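Long-range contacts in chloramphenicol acetyltransferase (Bacteroides thetaiotaomicron, PDB 2I9D), which probably transfers an acetyl group from acetyl-CoA to a hydroxyl of chloramphenicol: residues 35-40 with 211-216; 191-196 with 207-212. All coordinates share one frame; numbering follows the deposited sequence.

The C-terminal helix 202-216 packs on one face of the six-stranded mixed sheet, at its 29-37 side, and both interactions use it. Interaction 1 joins its last turns to the end of strand 29-37 and the start of helix 39-47, with 170 residues between; interaction 2 joins its middle to strand 186-196, with ten between. The two strands are antiparallel neighbours, their contacts' centres are about 12 Å apart, and K211 and V212 belong to both. V36 links them, its CG2 meeting I191 CD1 at 3.9 Å. One helix therefore covers two adjacent strands, and the second leads to H197, the predicted proton acceptor of the active site.

Interaction 1: residues 35-40 with 211-216; sequences EVECGG and KVEDFL
E213 and V36 pass each other in opposite senses: the valine points from its strand at the helix, and its CG1 lies 3.9 Å from E213 CB, while the glutamate runs back past it to the strand's backbone. With CG anti to the backbone N (chi1 -175°) and the chain extended beyond it, the carboxylate arrives at the amide of E37. E37 N donates to E213 OE2 over 2.9 Å, nearly straight at 171°, using the oxygen's anti lone pair. With an alanine in place of E213, the E37 amide is likely to lose this acceptor and a gap to open beside V36 CA, where OE2 now lies. Strand 29-37 is outermost in the mixed sheet within this chain; V36 is hydrogen-bonded to M189 through its backbone, and the E37 amide is taken by a helix side chain, in helix-on-sheet packing within a chain of the CoA-dependent acyltransferase clan. The E37 and E213 carboxylates stay apart, their OE2 atoms 4.9 Å from each other, and E37 has a weak, long ion pair with R186. Further along, L216 crosses V36 at a slant, its CD1 4.1 Å from V36 CG2, and its CB lies 3.8 Å from CB of C38, the N-cap of helix 39-47. L216 O comes 3.4 Å from C38 CA in a CH...O contact, and the backbone of L216 is hydrogen-bonded to A41 of that helix.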
loop_
_atom_site.group_PDB
_atom_site.type_symbol
_atom_site.label_atom_id
_atom_site.label_comp_id
_atom_site.label_asym_id
_atom_site.label_seq_id
_atom_site.Cartn_x
_atom_site.Cartn_y
_atom_site.Cartn_z
ATOM N N GLU A 35 12.217 2.634 -2.825
ATOM C CA GLU A 35 13.105 3.660 -2.290
ATOM C C GLU A 35 14.187 3.955 -3.292
ATOM O O GLU A 35 14.609 3.059 -4.020
ATOM C CB GLU A 35 13.686 3.262 -0.936
ATOM C CG GLU A 35 14.200 1.834 -0.834
ATOM C CD GLU A 35 15.053 1.599 0.407
ATOM O OE1 GLU A 35 14.473 1.415 1.515
ATOM O OE2 GLU A 35 16.305 1.605 0.254
ATOM N N VAL A 36 14.570 5.225 -3.394
ATOM C CA VAL A 36 15.617 5.627 -4.303
ATOM C C VAL A 36 16.671 6.380 -3.525
ATOM O O VAL A 36 16.364 7.095 -2.549
ATOM C CB VAL A 36 15.132 6.541 -5.501
ATOM C CG1 VAL A 36 14.238 5.784 -6.475
ATOM C CG2 VAL A 36 14.489 7.865 -5.014
ATOM N N GLU A 37 17.914 6.219 -3.974
ATOM C CA GLU A 37 19.014 7.055 -3.509
ATOM C C GLU A 37 18.877 8.404 -4.131
ATOM O O GLU A 37 18.489 8.521 -5.287
ATOM C CB GLU A 37 20.364 6.452 -3.888
ATOM C CG GLU A 37 20.808 5.420 -2.899
ATOM C CD GLU A 37 22.194 4.855 -3.217
ATOM O OE1 GLU A 37 23.052 5.619 -3.723
ATOM O OE2 GLU A 37 22.404 3.652 -2.940
ATOM N N CYS A 38 19.188 9.427 -3.347
ATOM C CA CYS A 38 19.008 10.803 -3.777
ATOM C C CYS A 38 20.051 11.730 -3.141
ATOM O O CYS A 38 19.843 12.949 -3.083
ATOM C CB CYS A 38 17.581 11.265 -3.432
ATOM S SG CYS A 38 17.136 10.983 -1.720
ATOM N N GLY A 39 21.155 11.153 -2.653
ATOM C CA GLY A 39 22.250 11.925 -2.053
ATOM C C GLY A 39 22.849 12.977 -2.986
ATOM O O GLY A 39 23.098 14.108 -2.568
ATOM N N GLY A 40 23.072 12.598 -4.251
ATOM C CA GLY A 40 23.556 13.518 -5.282
ATOM C C GLY A 40 22.706 14.774 -5.457
ATOM O O GLY A 40 23.207 15.902 -5.288
ATOM N N LYS A 211 15.340 4.670 -13.454
ATOM C CA LYS A 211 15.463 5.984 -14.088
ATOM C C LYS A 211 15.422 7.174 -13.099
ATOM O O LYS A 211 16.280 8.047 -13.151
ATOM C CB LYS A 211 14.399 6.111 -15.166
ATOM C CG LYS A 211 14.713 7.122 -16.255
ATOM C CD LYS A 211 13.675 7.053 -17.385
ATOM C CE LYS A 211 14.078 6.066 -18.498
ATOM N NZ LYS A 211 15.127 6.655 -19.366
ATOM N N VAL A 212 14.457 7.190 -12.175
ATOM C CA VAL A 212 14.408 8.240 -11.148
ATOM C C VAL A 212 15.685 8.269 -10.284
ATOM O O VAL A 212 16.253 9.339 -10.037
ATOM C CB VAL A 212 13.158 8.087 -10.240
ATOM C CG1 VAL A 212 13.238 9.010 -8.996
ATOM C CG2 VAL A 212 11.907 8.347 -11.038
ATOM N N GLU A 213 16.118 7.098 -9.820
ATOM C CA GLU A 213 17.323 7.014 -8.998
ATOM C C GLU A 213 18.580 7.513 -9.739
ATOM O O GLU A 213 19.353 8.276 -9.173
ATOM C CB GLU A 213 17.538 5.595 -8.462
ATOM C CG GLU A 213 18.716 5.486 -7.500
ATOM C CD GLU A 213 18.806 4.118 -6.869
ATOM O OE1 GLU A 213 19.302 3.196 -7.544
ATOM O OE2 GLU A 213 18.383 3.956 -5.706
ATOM N N ASP A 214 18.754 7.104 -10.996
ATOM C CA ASP A 214 19.852 7.608 -11.838
ATOM C C ASP A 214 19.954 9.138 -11.817
ATOM O O ASP A 214 21.064 9.652 -11.756
ATOM C CB ASP A 214 19.775 7.105 -13.304
ATOM C CG ASP A 214 20.078 5.600 -13.453
ATOM O OD1 ASP A 214 20.592 4.968 -12.483
ATOM O OD2 ASP A 214 19.780 5.042 -14.554
ATOM N N PHE A 215 18.823 9.848 -11.880
ATOM C CA PHE A 215 18.828 11.316 -11.889
ATOM C C PHE A 215 19.199 11.879 -10.524
ATOM O O PHE A 215 19.728 12.989 -10.429
ATOM C CB PHE A 215 17.464 11.930 -12.303
ATOM C CG PHE A 215 16.966 11.532 -13.694
ATOM C CD1 PHE A 215 17.764 11.701 -14.833
ATOM C CD2 PHE A 215 15.655 11.047 -13.866
ATOM C CE1 PHE A 215 17.280 11.343 -16.124
ATOM C CE2 PHE A 215 15.173 10.692 -15.138
ATOM C CZ PHE A 215 15.993 10.832 -16.268
ATOM N N LEU A 216 18.924 11.111 -9.472
ATOM C CA LEU A 216 19.067 11.594 -8.086
ATOM C C LEU A 216 20.372 11.215 -7.316
ATOM O O LEU A 216 20.773 11.974 -6.425
ATOM C CB LEU A 216 17.800 11.291 -7.273
ATOM C CG LEU A 216 16.475 11.901 -7.755
ATOM C CD1 LEU A 216 15.313 11.334 -6.948
ATOM C CD2 LEU A 216 16.474 13.434 -7.692
#

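Interaction 2: residues 191-196 with 207-212; sequences IAMTIH and LFYKKV
M193 holds CG between its backbone N and carbonyl carbon (chi1 66°) and bends at chi3, which brings its selenium and methyl to the F208 ring; F208, its CG anti to its backbone N, comes from the opposite direction. The selenomethionine CE sits over one ring face, 4.1 Å from the F208 centroid, a CH-pi contact, while SE approaches obliquely, 3.7 Å from F208 CD2, as a Met-aromatic pair. V212 CG2 lies over the opposite face, toward the rim. SE also lies obliquely to the Y209 ring, 4.9 Å from its centroid. Y209 reaches past M193 to the strand backbone, where its OH donates to I191 O over 2.7 Å, from above the carbonyl plane (C=O...donor angle 132°). At the far end of I191, CD1 meets V212 CG1 tip to tip, 4.0 Å apart. The axes of 207-212 and 191-196 run roughly antiparallel, at 145°: strand and following helix pack together in the alpha/beta core, the M193 side chain about 12 Å from that of H197, the predicted proton acceptor. F208 also packs on L175 of strand 174-183, stacks with F70 and touches A63 of helix 52-66, while Y209 rests on S34 of strand 29-37 and on L155 of the second subunit.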
loop_
_atom_site.group_PDB
_atom_site.type_symbol
_atom_site.label_atom_id
_atom_site.label_comp_id
_atom_site.label_asym_id
_atom_site.label_seq_id
_atom_site.Cartn_x
_atom_site.Cartn_y
_atom_site.Cartn_z
ATOM N N ILE A 191 9.132 6.549 -2.634
ATOM C CA ILE A 191 8.213 7.030 -3.651
ATOM C C ILE A 191 7.196 5.939 -3.931
ATOM O O ILE A 191 7.551 4.819 -4.278
ATOM C CB ILE A 191 8.937 7.517 -4.938
ATOM C CG1 ILE A 191 9.987 8.615 -4.601
ATOM C CG2 ILE A 191 7.912 7.993 -6.005
ATOM C CD1 ILE A 191 10.837 9.077 -5.751
ATOM N N ALA A 192 5.928 6.287 -3.716
ATOM C CA ALA A 192 4.787 5.433 -3.937
ATOM C C ALA A 192 4.109 5.888 -5.236
ATOM O O ALA A 192 4.214 7.067 -5.631
ATOM C CB ALA A 192 3.828 5.548 -2.765
HETATM N N MSE A 193 3.428 4.959 -5.903
HETATM C CA MSE A 193 2.647 5.311 -7.065
HETATM C C MSE A 193 1.514 4.331 -7.345
HETATM O O MSE A 193 1.584 3.164 -6.995
HETATM C CB MSE A 193 3.543 5.500 -8.299
HETATM C CG MSE A 193 4.236 4.243 -8.785
HETATM SE SE MSE A 193 5.554 4.563 -10.253
HETATM C CE MSE A 193 4.543 5.906 -11.331
ATOM N N THR A 194 0.469 4.851 -7.986
ATOM C CA THR A 194 -0.697 4.087 -8.385
ATOM C C THR A 194 -0.896 4.216 -9.898
ATOM O O THR A 194 -1.033 5.308 -10.429
ATOM C CB THR A 194 -1.923 4.534 -7.581
ATOM O OG1 THR A 194 -1.674 4.220 -6.223
ATOM C CG2 THR A 194 -3.223 3.823 -8.017
ATOM N N ILE A 195 -0.845 3.088 -10.591
ATOM C CA ILE A 195 -0.914 3.100 -12.042
ATOM C C ILE A 195 -2.018 2.149 -12.507
ATOM O O ILE A 195 -2.564 1.408 -11.695
ATOM C CB ILE A 195 0.511 2.841 -12.741
ATOM C CG1 ILE A 195 1.244 1.597 -12.182
ATOM C CG2 ILE A 195 1.417 4.101 -12.600
ATOM C CD1 ILE A 195 0.535 0.253 -12.384
ATOM N N HIS A 196 -2.376 2.209 -13.790
ATOM C CA HIS A 196 -3.352 1.272 -14.348
ATOM C C HIS A 196 -2.561 0.073 -14.873
ATOM O O HIS A 196 -1.683 0.248 -15.698
ATOM C CB HIS A 196 -4.115 1.945 -15.497
ATOM C CG HIS A 196 -5.329 1.200 -15.936
ATOM N ND1 HIS A 196 -5.264 -0.024 -16.561
ATOM C CD2 HIS A 196 -6.643 1.527 -15.879
ATOM C CE1 HIS A 196 -6.485 -0.444 -16.833
ATOM N NE2 HIS A 196 -7.338 0.492 -16.453
ATOM N N LEU A 207 12.020 -0.062 -14.532
ATOM C CA LEU A 207 12.689 0.989 -15.321
ATOM C C LEU A 207 12.392 2.384 -14.839
ATOM O O LEU A 207 13.277 3.248 -14.877
ATOM C CB LEU A 207 12.261 0.950 -16.799
ATOM C CG LEU A 207 12.273 -0.297 -17.662
ATOM C CD1 LEU A 207 11.925 0.115 -19.099
ATOM C CD2 LEU A 207 13.634 -1.037 -17.593
ATOM N N PHE A 208 11.138 2.638 -14.439
ATOM C CA PHE A 208 10.795 3.942 -13.827
ATOM C C PHE A 208 11.674 4.279 -12.622
ATOM O O PHE A 208 12.331 5.317 -12.595
ATOM C CB PHE A 208 9.317 4.003 -13.439
ATOM C CG PHE A 208 8.897 5.324 -12.873
ATOM C CD1 PHE A 208 8.470 6.349 -13.717
ATOM C CD2 PHE A 208 8.898 5.533 -11.501
ATOM C CE1 PHE A 208 8.061 7.572 -13.204
ATOM C CE2 PHE A 208 8.498 6.751 -10.960
ATOM C CZ PHE A 208 8.087 7.782 -11.823
ATOM N N TYR A 209 11.687 3.402 -11.629
ATOM C CA TYR A 209 12.484 3.619 -10.430
ATOM C C TYR A 209 14.008 3.684 -10.684
ATOM O O TYR A 209 14.707 4.536 -10.103
ATOM C CB TYR A 209 12.150 2.546 -9.377
ATOM C CG TYR A 209 10.836 2.794 -8.648
ATOM C CD1 TYR A 209 9.700 2.010 -8.909
ATOM C CD2 TYR A 209 10.726 3.819 -7.691
ATOM C CE1 TYR A 209 8.514 2.232 -8.235
ATOM C CE2 TYR A 209 9.517 4.048 -7.020
ATOM C CZ TYR A 209 8.423 3.254 -7.302
ATOM O OH TYR A 209 7.248 3.467 -6.630
ATOM N N LYS A 210 14.515 2.777 -11.536
ATOM C CA LYS A 210 15.907 2.828 -11.983
ATOM C C LYS A 210 16.194 4.221 -12.542
ATOM O O LYS A 210 17.137 4.892 -12.112
ATOM C CB LYS A 210 16.188 1.736 -13.032
ATOM C CG LYS A 210 17.619 1.688 -13.543
ATOM C CD LYS A 210 18.583 1.228 -12.440
ATOM C CE LYS A 210 20.081 1.252 -12.888
ATOM N NZ LYS A 210 20.996 0.920 -11.723
ATOM N N LYS A 211 15.340 4.670 -13.454
ATOM C CA LYS A 211 15.463 5.984 -14.088
ATOM C C LYS A 211 15.422 7.174 -13.099
ATOM O O LYS A 211 16.280 8.047 -13.151
ATOM C CB LYS A 211 14.399 6.111 -15.166
ATOM C CG LYS A 211 14.713 7.122 -16.255
ATOM C CD LYS A 211 13.675 7.053 -17.385
ATOM C CE LYS A 211 14.078 6.066 -18.498
ATOM N NZ LYS A 211 15.127 6.655 -19.366
ATOM N N VAL A 212 14.457 7.190 -12.175
ATOM C CA VAL A 212 14.408 8.240 -11.148
ATOM C C VAL A 212 15.685 8.269 -10.284
ATOM O O VAL A 212 16.253 9.339 -10.037
ATOM C CB VAL A 212 13.158 8.087 -10.240
ATOM C CG1 VAL A 212 13.238 9.010 -8.996
ATOM C CG2 VAL A 212 11.907 8.347 -11.038
#